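Local coordinates for spike protein P1 (Pseudoalteromonas phage pm2, PDB 2VVD) that binds the host receptor from the fivefold vertices of the virion, represented here by its C-terminal receptor-binding domain, at residues 38-43 against 124-129; 16-21 against 147-152; 61-66 against 101-106. All blocks are in the same frame, centred on the assembly; numbering follows the deposited sequence.

Contact 1: residues 38-43 against 124-129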
loop_
_atom_site.group_PDB
_atom_site.type_symbol
_atom_site.label_atom_id
_atom_site.label_comp_id
_atom_site.label_asym_id
_atom_site.label_seq_id
_atom_site.Cartn_x
_atom_site.Cartn_y
_atom_site.Cartn_z
ATOM N N PHE A 38 -7.658 4.651 -3.117
ATOM C CA PHE A 38 -6.957 4.022 -4.230
ATOM C C PHE A 38 -6.362 5.083 -5.128
ATOM O O PHE A 38 -6.592 6.277 -4.945
ATOM C CB PHE A 38 -7.942 3.197 -5.057
ATOM C CG PHE A 38 -9.078 4.013 -5.614
ATOM C CD1 PHE A 38 -8.951 4.670 -6.834
ATOM C CD2 PHE A 38 -10.256 4.160 -4.898
ATOM C CE1 PHE A 38 -9.987 5.443 -7.336
ATOM C CE2 PHE A 38 -11.295 4.929 -5.398
ATOM C CZ PHE A 38 -11.159 5.568 -6.619
ATOM N N PHE A 39 -5.601 4.639 -6.116
ATOM C CA PHE A 39 -5.249 5.490 -7.233
ATOM C C PHE A 39 -5.258 4.643 -8.493
ATOM O O PHE A 39 -5.088 3.428 -8.421
ATOM C CB PHE A 39 -3.896 6.163 -7.004
ATOM C CG PHE A 39 -2.730 5.227 -7.060
ATOM C CD1 PHE A 39 -2.068 5.000 -8.262
ATOM C CD2 PHE A 39 -2.274 4.593 -5.910
ATOM C CE1 PHE A 39 -0.977 4.141 -8.322
ATOM C CE2 PHE A 39 -1.177 3.735 -5.958
ATOM C CZ PHE A 39 -0.532 3.503 -7.168
ATOM N N ASP A 40 -5.483 5.288 -9.633
ATOM C CA ASP A 40 -5.470 4.606 -10.935
ATOM C C ASP A 40 -4.163 4.864 -11.675
ATOM O O ASP A 40 -3.604 5.962 -11.611
ATOM C CB ASP A 40 -6.651 5.071 -11.804
ATOM C CG ASP A 40 -7.996 4.618 -11.256
ATOM O OD1 ASP A 40 -8.025 3.646 -10.474
ATOM O OD2 ASP A 40 -9.023 5.240 -11.602
ATOM N N ILE A 41 -3.676 3.840 -12.364
ATOM C CA ILE A 41 -2.535 3.975 -13.261
ATOM C C ILE A 41 -2.943 3.531 -14.669
ATOM O O ILE A 41 -3.422 2.402 -14.878
ATOM C CB ILE A 41 -1.304 3.180 -12.760
ATOM C CG1 ILE A 41 -0.129 3.324 -13.741
ATOM C CG2 ILE A 41 -1.648 1.718 -12.523
ATOM C CD1 ILE A 41 1.201 2.863 -13.176
ATOM N N ASP A 42 -2.776 4.444 -15.620
ATOM C CA ASP A 42 -3.058 4.179 -17.018
ATOM C C ASP A 42 -1.786 3.662 -17.677
ATOM O O ASP A 42 -0.865 4.429 -17.961
ATOM C CB ASP A 42 -3.528 5.455 -17.706
ATOM C CG ASP A 42 -4.095 5.200 -19.083
ATOM O OD1 ASP A 42 -3.945 4.073 -19.600
ATOM O OD2 ASP A 42 -4.705 6.132 -19.650
ATOM N N VAL A 43 -1.733 2.354 -17.902
ATOM C CA VAL A 43 -0.547 1.730 -18.471
ATOM C C VAL A 43 -0.571 1.961 -19.972
ATOM O O VAL A 43 -1.513 1.532 -20.635
ATOM C CB VAL A 43 -0.498 0.207 -18.173
ATOM C CG1 VAL A 43 0.636 -0.455 -18.945
ATOM C CG2 VAL A 43 -0.355 -0.033 -16.673
ATOM N N VAL A 124 -6.238 1.215 -17.940
ATOM C CA VAL A 124 -6.351 1.616 -16.546
ATOM C C VAL A 124 -6.402 0.415 -15.607
ATOM O O VAL A 124 -7.073 -0.581 -15.881
ATOM C CB VAL A 124 -7.615 2.466 -16.310
ATOM C CG1 VAL A 124 -7.761 2.815 -14.823
ATOM C CG2 VAL A 124 -7.581 3.737 -17.174
ATOM N N HIS A 125 -5.671 0.516 -14.505
ATOM C CA HIS A 125 -5.757 -0.451 -13.413
ATOM C C HIS A 125 -5.903 0.315 -12.117
ATOM O O HIS A 125 -5.288 1.365 -11.952
ATOM C CB HIS A 125 -4.503 -1.312 -13.376
ATOM C CG HIS A 125 -4.310 -2.135 -14.609
ATOM N ND1 HIS A 125 -4.818 -3.410 -14.738
ATOM C CD2 HIS A 125 -3.683 -1.858 -15.775
ATOM C CE1 HIS A 125 -4.501 -3.885 -15.928
ATOM N NE2 HIS A 125 -3.810 -2.964 -16.576
ATOM N N ARG A 126 -6.726 -0.195 -11.209
ATOM C CA ARG A 126 -6.923 0.440 -9.910
ATOM C C ARG A 126 -6.043 -0.218 -8.858
ATOM O O ARG A 126 -5.979 -1.439 -8.784
ATOM C CB ARG A 126 -8.384 0.359 -9.489
ATOM C CG ARG A 126 -8.696 1.142 -8.221
ATOM C CD ARG A 126 -10.132 1.628 -8.211
ATOM N NE ARG A 126 -10.355 2.666 -9.219
ATOM C CZ ARG A 126 -11.520 3.268 -9.440
ATOM N NH1 ARG A 126 -12.597 2.939 -8.747
ATOM N NH2 ARG A 126 -11.606 4.204 -10.377
ATOM N N VAL A 127 -5.380 0.606 -8.047
ATOM C CA VAL A 127 -4.393 0.149 -7.073
ATOM C C VAL A 127 -4.848 0.515 -5.663
ATOM O O VAL A 127 -5.099 1.685 -5.381
ATOM C CB VAL A 127 -3.010 0.805 -7.334
ATOM C CG1 VAL A 127 -1.952 0.253 -6.366
ATOM C CG2 VAL A 127 -2.570 0.601 -8.792
ATOM N N PHE A 128 -4.954 -0.483 -4.787
ATOM C CA PHE A 128 -5.302 -0.264 -3.383
ATOM C C PHE A 128 -4.085 -0.465 -2.487
ATOM O O PHE A 128 -3.627 -1.599 -2.318
ATOM C CB PHE A 128 -6.417 -1.214 -2.944
ATOM C CG PHE A 128 -7.715 -0.990 -3.662
ATOM C CD1 PHE A 128 -8.613 -0.027 -3.215
ATOM C CD2 PHE A 128 -8.038 -1.737 -4.791
ATOM C CE1 PHE A 128 -9.808 0.181 -3.881
ATOM C CE2 PHE A 128 -9.226 -1.533 -5.456
ATOM C CZ PHE A 128 -10.115 -0.571 -5.005
ATOM N N PRO A 129 -3.537 0.633 -1.929
ATOM C CA PRO A 129 -2.529 0.502 -0.891
ATOM C C PRO A 129 -3.170 0.043 0.410
ATOM O O PRO A 129 -4.058 0.720 0.919
ATOM C CB PRO A 129 -1.964 1.929 -0.746
ATOM C CG PRO A 129 -2.524 2.713 -1.865
ATOM C CD PRO A 129 -3.795 2.046 -2.252
#
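R126 meets F38 with a face of its guanidinium and D40 with its edge. Its CB and CG pass D40 OD1, the CG at 3.4 Å. CD then sits over the F38 ring, 3.8 Å from the centroid, in a CH-pi contact. A bend at chi3 (-69°) lays the guanidinium nearly flat on the same ring. Its plane is tilted 16° from the ring, and CZ is 3.9 Å from the centroid, an off-centre cation-pi stack. At the guanidinium edge, NE donates to D40 OD1 at 2.8 Å and NH2 donates to D40 OD2 at 3.0 Å. Both bonds are nearly straight and use syn lone pairs. The carboxylate is almost coplanar with the guanidinium (10°). NH1 forms a further salt bridge with E32 of helix 28-33.

Strand 39-43 is an outer strand of a four-stranded antiparallel sheet in a fold consistent with a jelly-roll sandwich. F39 and I41 form the hydrogen-bonded pairs with V127 and H125; F39 O takes V127 N at 2.9 Å. On the face away from R126, V127 CB stands over the F39 ring, 3.8 Å from its centroid. F39 also meets F13 and V157 of the second sheet.

That face is largely apolar, though H125 there bonds S121 O and T83 O. On the other, F38 and D40 hold the R126 guanidinium flat, and D40 and E32 probably balance its charge.

Contact 2: residues 16-21 against 147-152; sequences YSARAK and YDESFT
A20 and K21 run beside E149 and S150 with a single backbone bridge, K21 and E149 lying 4.1 Å apart at their CA atoms. A20 N donates to T152 O at 2.7 Å. A20 O accepts twice from S150, from its N at 2.8 Å and from its OG at 2.7 Å. The hydroxyl comes from above the carbonyl plane, about 40° out of it. S150 OG sits between its own backbone N and carbonyl carbon (chi1 72°). From there it also accepts from T152 N, which makes an ST turn. This turn leads into strand 152-159, so the contact joins the loop after strand 11-15 to the entry of the neighbouring strand in the same antiparallel sheet. The R19 side chain passes S150 O. Its NH1 donates to S150 O at 3.0 Å, again from above the carbonyl plane, and NH2 has D66 as its partner. E149 crosses R19 at about a right angle. Its OE1 lies over one guanidinium face, 4.0 Å from R19 NE, a long charge pairing to which no N-H points. A water bridges the two residues, accepting from R19 N and donating to E149 OE1. The extended K21 chain runs past the backbone of the other segment, with CD 3.3 Å from Y147 O. Its NZ ends on N34 O and N35 O.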
loop_
_atom_site.group_PDB
_atom_site.type_symbol
_atom_site.label_atom_id
_atom_site.label_comp_id
_atom_site.label_asym_id
_atom_site.label_seq_id
_atom_site.Cartn_x
_atom_site.Cartn_y
_atom_site.Cartn_z
ATOM N N TYR A 16 -0.990 10.050 0.768
ATOM C CA TYR A 16 -2.068 9.792 1.726
ATOM C C TYR A 16 -1.663 10.237 3.131
ATOM O O TYR A 16 -0.550 9.964 3.594
ATOM C CB TYR A 16 -2.475 8.315 1.736
ATOM C CG TYR A 16 -2.927 7.776 0.393
ATOM C CD1 TYR A 16 -4.234 7.965 -0.058
ATOM C CD2 TYR A 16 -2.053 7.066 -0.426
ATOM C CE1 TYR A 16 -4.655 7.466 -1.299
ATOM C CE2 TYR A 16 -2.461 6.567 -1.666
ATOM C CZ TYR A 16 -3.759 6.768 -2.095
ATOM O OH TYR A 16 -4.151 6.269 -3.320
ATOM N N SER A 17 -2.577 10.939 3.789
ATOM C CA SER A 17 -2.399 11.394 5.164
ATOM C C SER A 17 -3.062 10.426 6.141
ATOM O O SER A 17 -2.627 10.293 7.286
ATOM C CB SER A 17 -3.012 12.791 5.324
ATOM O OG SER A 17 -4.399 12.752 5.030
ATOM N N ALA A 18 -4.116 9.759 5.676
ATOM C CA ALA A 18 -4.882 8.829 6.493
ATOM C C ALA A 18 -4.173 7.490 6.595
ATOM O O ALA A 18 -3.534 7.035 5.641
ATOM C CB ALA A 18 -6.286 8.632 5.913
ATOM N N ARG A 19 -4.297 6.866 7.763
ATOM C CA ARG A 19 -3.781 5.526 7.983
ATOM C C ARG A 19 -4.461 4.528 7.055
ATOM O O ARG A 19 -5.684 4.551 6.893
ATOM C CB ARG A 19 -4.022 5.098 9.423
ATOM C CG ARG A 19 -3.244 5.897 10.446
ATOM C CD ARG A 19 -3.239 5.176 11.765
ATOM N NE ARG A 19 -4.284 5.625 12.661
ATOM C CZ ARG A 19 -4.922 4.865 13.548
ATOM N NH1 ARG A 19 -4.693 3.562 13.664
ATOM N NH2 ARG A 19 -5.830 5.426 14.321
ATOM N N ALA A 20 -3.663 3.656 6.450
ATOM C CA ALA A 20 -4.182 2.651 5.533
ATOM C C ALA A 20 -4.959 1.596 6.311
ATOM O O ALA A 20 -4.648 1.304 7.468
ATOM C CB ALA A 20 -3.057 2.012 4.755
ATOM N N LYS A 21 -5.974 1.032 5.671
ATOM C CA LYS A 21 -6.821 0.044 6.325
ATOM C C LYS A 21 -6.281 -1.370 6.143
ATOM O O LYS A 21 -5.580 -1.660 5.165
ATOM C CB LYS A 21 -8.260 0.149 5.818
ATOM C CG LYS A 21 -8.928 1.458 6.216
ATOM C CD LYS A 21 -10.340 1.584 5.684
ATOM C CE LYS A 21 -10.914 2.945 6.072
ATOM N NZ LYS A 21 -12.334 3.144 5.690
ATOM N N TYR A 147 -10.579 -3.923 7.620
ATOM C CA TYR A 147 -11.179 -2.639 7.234
ATOM C C TYR A 147 -11.115 -1.527 8.300
ATOM O O TYR A 147 -11.578 -0.417 8.047
ATOM C CB TYR A 147 -12.606 -2.819 6.693
ATOM C CG TYR A 147 -12.677 -3.754 5.499
ATOM C CD1 TYR A 147 -11.986 -3.469 4.326
ATOM C CD2 TYR A 147 -13.439 -4.917 5.542
ATOM C CE1 TYR A 147 -12.045 -4.326 3.220
ATOM C CE2 TYR A 147 -13.510 -5.776 4.442
ATOM C CZ TYR A 147 -12.807 -5.473 3.288
ATOM O OH TYR A 147 -12.870 -6.318 2.199
ATOM N N ASP A 148 -10.545 -1.804 9.473
ATOM C CA ASP A 148 -10.154 -0.731 10.396
ATOM C C ASP A 148 -8.874 -0.094 9.888
ATOM O O ASP A 148 -8.133 -0.706 9.126
ATOM C CB ASP A 148 -9.905 -1.257 11.814
ATOM C CG ASP A 148 -11.177 -1.716 12.501
ATOM O OD1 ASP A 148 -12.271 -1.369 12.017
ATOM O OD2 ASP A 148 -11.082 -2.428 13.524
ATOM N N GLU A 149 -8.617 1.137 10.319
ATOM C CA GLU A 149 -7.343 1.783 10.031
ATOM C C GLU A 149 -6.252 1.092 10.838
ATOM O O GLU A 149 -6.408 0.853 12.039
ATOM C CB GLU A 149 -7.399 3.281 10.344
ATOM C CG GLU A 149 -8.137 4.089 9.268
ATOM C CD GLU A 149 -8.134 5.581 9.528
ATOM O OE1 GLU A 149 -7.691 6.009 10.609
ATOM O OE2 GLU A 149 -8.586 6.333 8.641
ATOM N N SER A 150 -5.162 0.756 10.156
ATOM C CA SER A 150 -4.044 0.019 10.740
ATOM C C SER A 150 -3.021 1.000 11.283
ATOM O O SER A 150 -3.312 2.175 11.398
ATOM C CB SER A 150 -3.397 -0.859 9.665
ATOM O OG SER A 150 -2.689 -0.047 8.746
ATOM N N PHE A 151 -1.818 0.513 11.597
ATOM C CA PHE A 151 -0.703 1.361 12.044
ATOM C C PHE A 151 0.217 1.756 10.879
ATOM O O PHE A 151 1.333 2.248 11.090
ATOM C CB PHE A 151 0.099 0.633 13.126
ATOM C CG PHE A 151 -0.741 0.163 14.277
ATOM C CD1 PHE A 151 -1.112 1.038 15.284
ATOM C CD2 PHE A 151 -1.178 -1.154 14.343
ATOM C CE1 PHE A 151 -1.901 0.610 16.342
ATOM C CE2 PHE A 151 -1.967 -1.589 15.396
ATOM C CZ PHE A 151 -2.327 -0.707 16.398
ATOM N N THR A 152 -0.267 1.547 9.656
ATOM C CA THR A 152 0.504 1.752 8.443
ATOM C C THR A 152 -0.078 2.892 7.617
ATOM O O THR A 152 -1.294 2.976 7.434
ATOM C CB THR A 152 0.502 0.471 7.586
ATOM O OG1 THR A 152 1.031 -0.612 8.363
ATOM C CG2 THR A 152 1.334 0.663 6.310
HETATM O O HOH W 1 -5.846 8.327 9.768
#

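Contact 3: residues 61-66 against 101-106; sequences KSKGVD and TGSHSG
H104 O accepts from two successive backbone nitrogens, S62 N at 2.9 Å and K63 N at 3.3 Å. They reach it from opposite faces of its carbonyl plane. S62 returns a bond through its side chain: H104 N donates to S62 OG at 3.0 Å. H104 is therefore gripped at both its N and its O by the start of a type II beta turn that runs from S62 to V65. The turn is closed by V65 N to S62 O at 3.1 Å. G64 takes its third position with positive phi (77°), a backbone shape that suits glycine.

The turn follows strand 52-60, and the segment 101-106 leads toward strand 112-118. The contact thus joins two loops at one end of the sandwich.

With chi1 at 67°, S62 OG turns to H104 N. It also donates to a water at 2.6 Å. That water donates in turn to S103 OG, but S103 has two conformations, so this bridge is less certain. S103 OG also bonds D70 O. The H104 ring stays beside S62, while its NE2 bonds I74 O.

K63 runs across the other segment beside the serines. Its CE lies 3.3 Å from S105 OG. A bend at chi4 (-83°) then swings NZ round to D70 O, and the ammonium also makes a cation-pi contact with Y71. K61 takes a different course. It is extended throughout and lies along the backbone of S105, with CG at 3.6 Å from S105 O. At the root of this side chain, K61 CB packs 4.0 Å from G106 CA, which carries no side chain.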
loop_
_atom_site.group_PDB
_atom_site.type_symbol
_atom_site.label_atom_id
_atom_site.label_comp_id
_atom_site.label_asym_id
_atom_site.label_seq_id
_atom_site.Cartn_x
_atom_site.Cartn_y
_atom_site.Cartn_z
ATOM N N LYS A 61 3.676 3.320 12.543
ATOM C CA LYS A 61 3.658 3.991 13.834
ATOM C C LYS A 61 2.599 3.355 14.733
ATOM O O LYS A 61 1.405 3.449 14.444
ATOM C CB LYS A 61 3.377 5.486 13.665
ATOM C CG LYS A 61 3.600 6.265 14.953
ATOM C CD LYS A 61 3.147 7.701 14.873
ATOM C CE LYS A 61 3.544 8.442 16.147
ATOM N NZ LYS A 61 2.666 9.606 16.451
ATOM N N SER A 62 3.039 2.729 15.823
ATOM C CA SER A 62 2.148 1.964 16.709
ATOM C C SER A 62 2.071 2.481 18.144
ATOM O O SER A 62 1.049 2.302 18.804
ATOM C CB SER A 62 2.581 0.498 16.743
ATOM O OG SER A 62 3.840 0.367 17.367
ATOM N N LYS A 63 3.148 3.108 18.623
ATOM C CA LYS A 63 3.240 3.544 20.021
ATOM C C LYS A 63 2.112 4.509 20.376
ATOM O O LYS A 63 2.072 5.634 19.886
ATOM C CB LYS A 63 4.601 4.202 20.296
ATOM C CG LYS A 63 5.778 3.233 20.213
ATOM C CD LYS A 63 7.109 3.938 20.457
ATOM C CE LYS A 63 8.269 2.945 20.576
ATOM N NZ LYS A 63 8.393 2.374 21.948
ATOM N N GLY A 64 1.184 4.055 21.213
ATOM C CA GLY A 64 0.080 4.900 21.666
ATOM C C GLY A 64 -1.054 5.122 20.677
ATOM O O GLY A 64 -2.029 5.799 21.006
ATOM N N VAL A 65 -0.946 4.550 19.479
ATOM C CA VAL A 65 -1.946 4.748 18.438
ATOM C C VAL A 65 -3.197 3.940 18.793
ATOM O O VAL A 65 -3.125 2.725 19.006
ATOM C CB VAL A 65 -1.411 4.344 17.041
ATOM C CG1 VAL A 65 -2.470 4.584 15.971
ATOM C CG2 VAL A 65 -0.132 5.124 16.703
ATOM N N ASP A 66 -4.335 4.632 18.864
ATOM C CA ASP A 66 -5.582 4.074 19.386
ATOM C C ASP A 66 -5.450 3.598 20.840
ATOM O O ASP A 66 -6.271 2.818 21.309
ATOM C CB ASP A 66 -6.101 2.937 18.487
ATOM C CG ASP A 66 -6.447 3.410 17.083
ATOM O OD1 ASP A 66 -6.631 4.630 16.883
ATOM O OD2 ASP A 66 -6.552 2.559 16.179
ATOM N N THR A 101 8.459 -5.928 12.214
ATOM C CA THR A 101 7.850 -6.291 13.495
ATOM C C THR A 101 8.365 -5.406 14.640
ATOM O O THR A 101 9.150 -4.480 14.413
ATOM C CB THR A 101 8.070 -7.791 13.807
ATOM O OG1 THR A 101 7.263 -8.176 14.931
ATOM C CG2 THR A 101 9.539 -8.083 14.093
ATOM N N GLY A 102 7.893 -5.678 15.855
ATOM C CA GLY A 102 8.252 -4.888 17.037
ATOM C C GLY A 102 7.451 -3.600 17.176
ATOM O O GLY A 102 6.461 -3.390 16.468
ATOM N N SER A 103 7.877 -2.745 18.105
ATOM C CA SER A 103 7.254 -1.443 18.324
ATOM C C SER A 103 7.699 -0.459 17.238
ATOM O O SER A 103 8.826 -0.554 16.743
ATOM C CB SER A 103 7.643 -0.917 19.711
ATOM O OG SER A 103 6.661 -0.037 20.208
ATOM N N HIS A 104 6.827 0.486 16.880
ATOM C CA HIS A 104 7.117 1.466 15.821
ATOM C C HIS A 104 6.852 2.909 16.259
ATOM O O HIS A 104 5.732 3.245 16.610
ATOM C CB HIS A 104 6.269 1.171 14.580
ATOM C CG HIS A 104 6.300 -0.260 14.137
ATOM N ND1 HIS A 104 7.367 -0.809 13.458
ATOM C CD2 HIS A 104 5.385 -1.251 14.260
ATOM C CE1 HIS A 104 7.109 -2.075 13.184
ATOM N NE2 HIS A 104 5.915 -2.371 13.663
ATOM N N SER A 105 7.882 3.759 16.205
ATOM C CA SER A 105 7.778 5.182 16.589
ATOM C C SER A 105 7.393 6.080 15.416
ATOM O O SER A 105 6.959 7.211 15.614
ATOM C CB SER A 105 9.105 5.692 17.165
ATOM O OG SER A 105 9.502 4.956 18.308
ATOM N N GLY A 106 7.572 5.586 14.194
ATOM C CA GLY A 106 7.185 6.339 13.008
ATOM C C GLY A 106 8.069 7.538 12.748
ATOM O O GLY A 106 7.587 8.590 12.327
HETATM O O HOH W 2 3.868 -0.258 19.861
#

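In the fold
Contact 2 lies between the others: its centre is 18 Å from that of contact 1 and 13 Å from that of contact 3. Contacts 1 and 3 are on opposite sides of the chain's centre, with nearest atoms about 14 Å apart. Y16 OH links contact 2 to contact 1 by a weak bond to F38 O (2.9 Å). R19 NH2 meets D66 OD1 of contact 3 at 2.8 Å, and F151 O probably accepts from K61 N at 3.0 Å. A calcium ion bound by S73, D135 and D137 lies near contact 3, about 8 Å from the H104 side chain and 12 Å from that of T152. In sequence, contact 3 nests in contact 1, itself within contact 2.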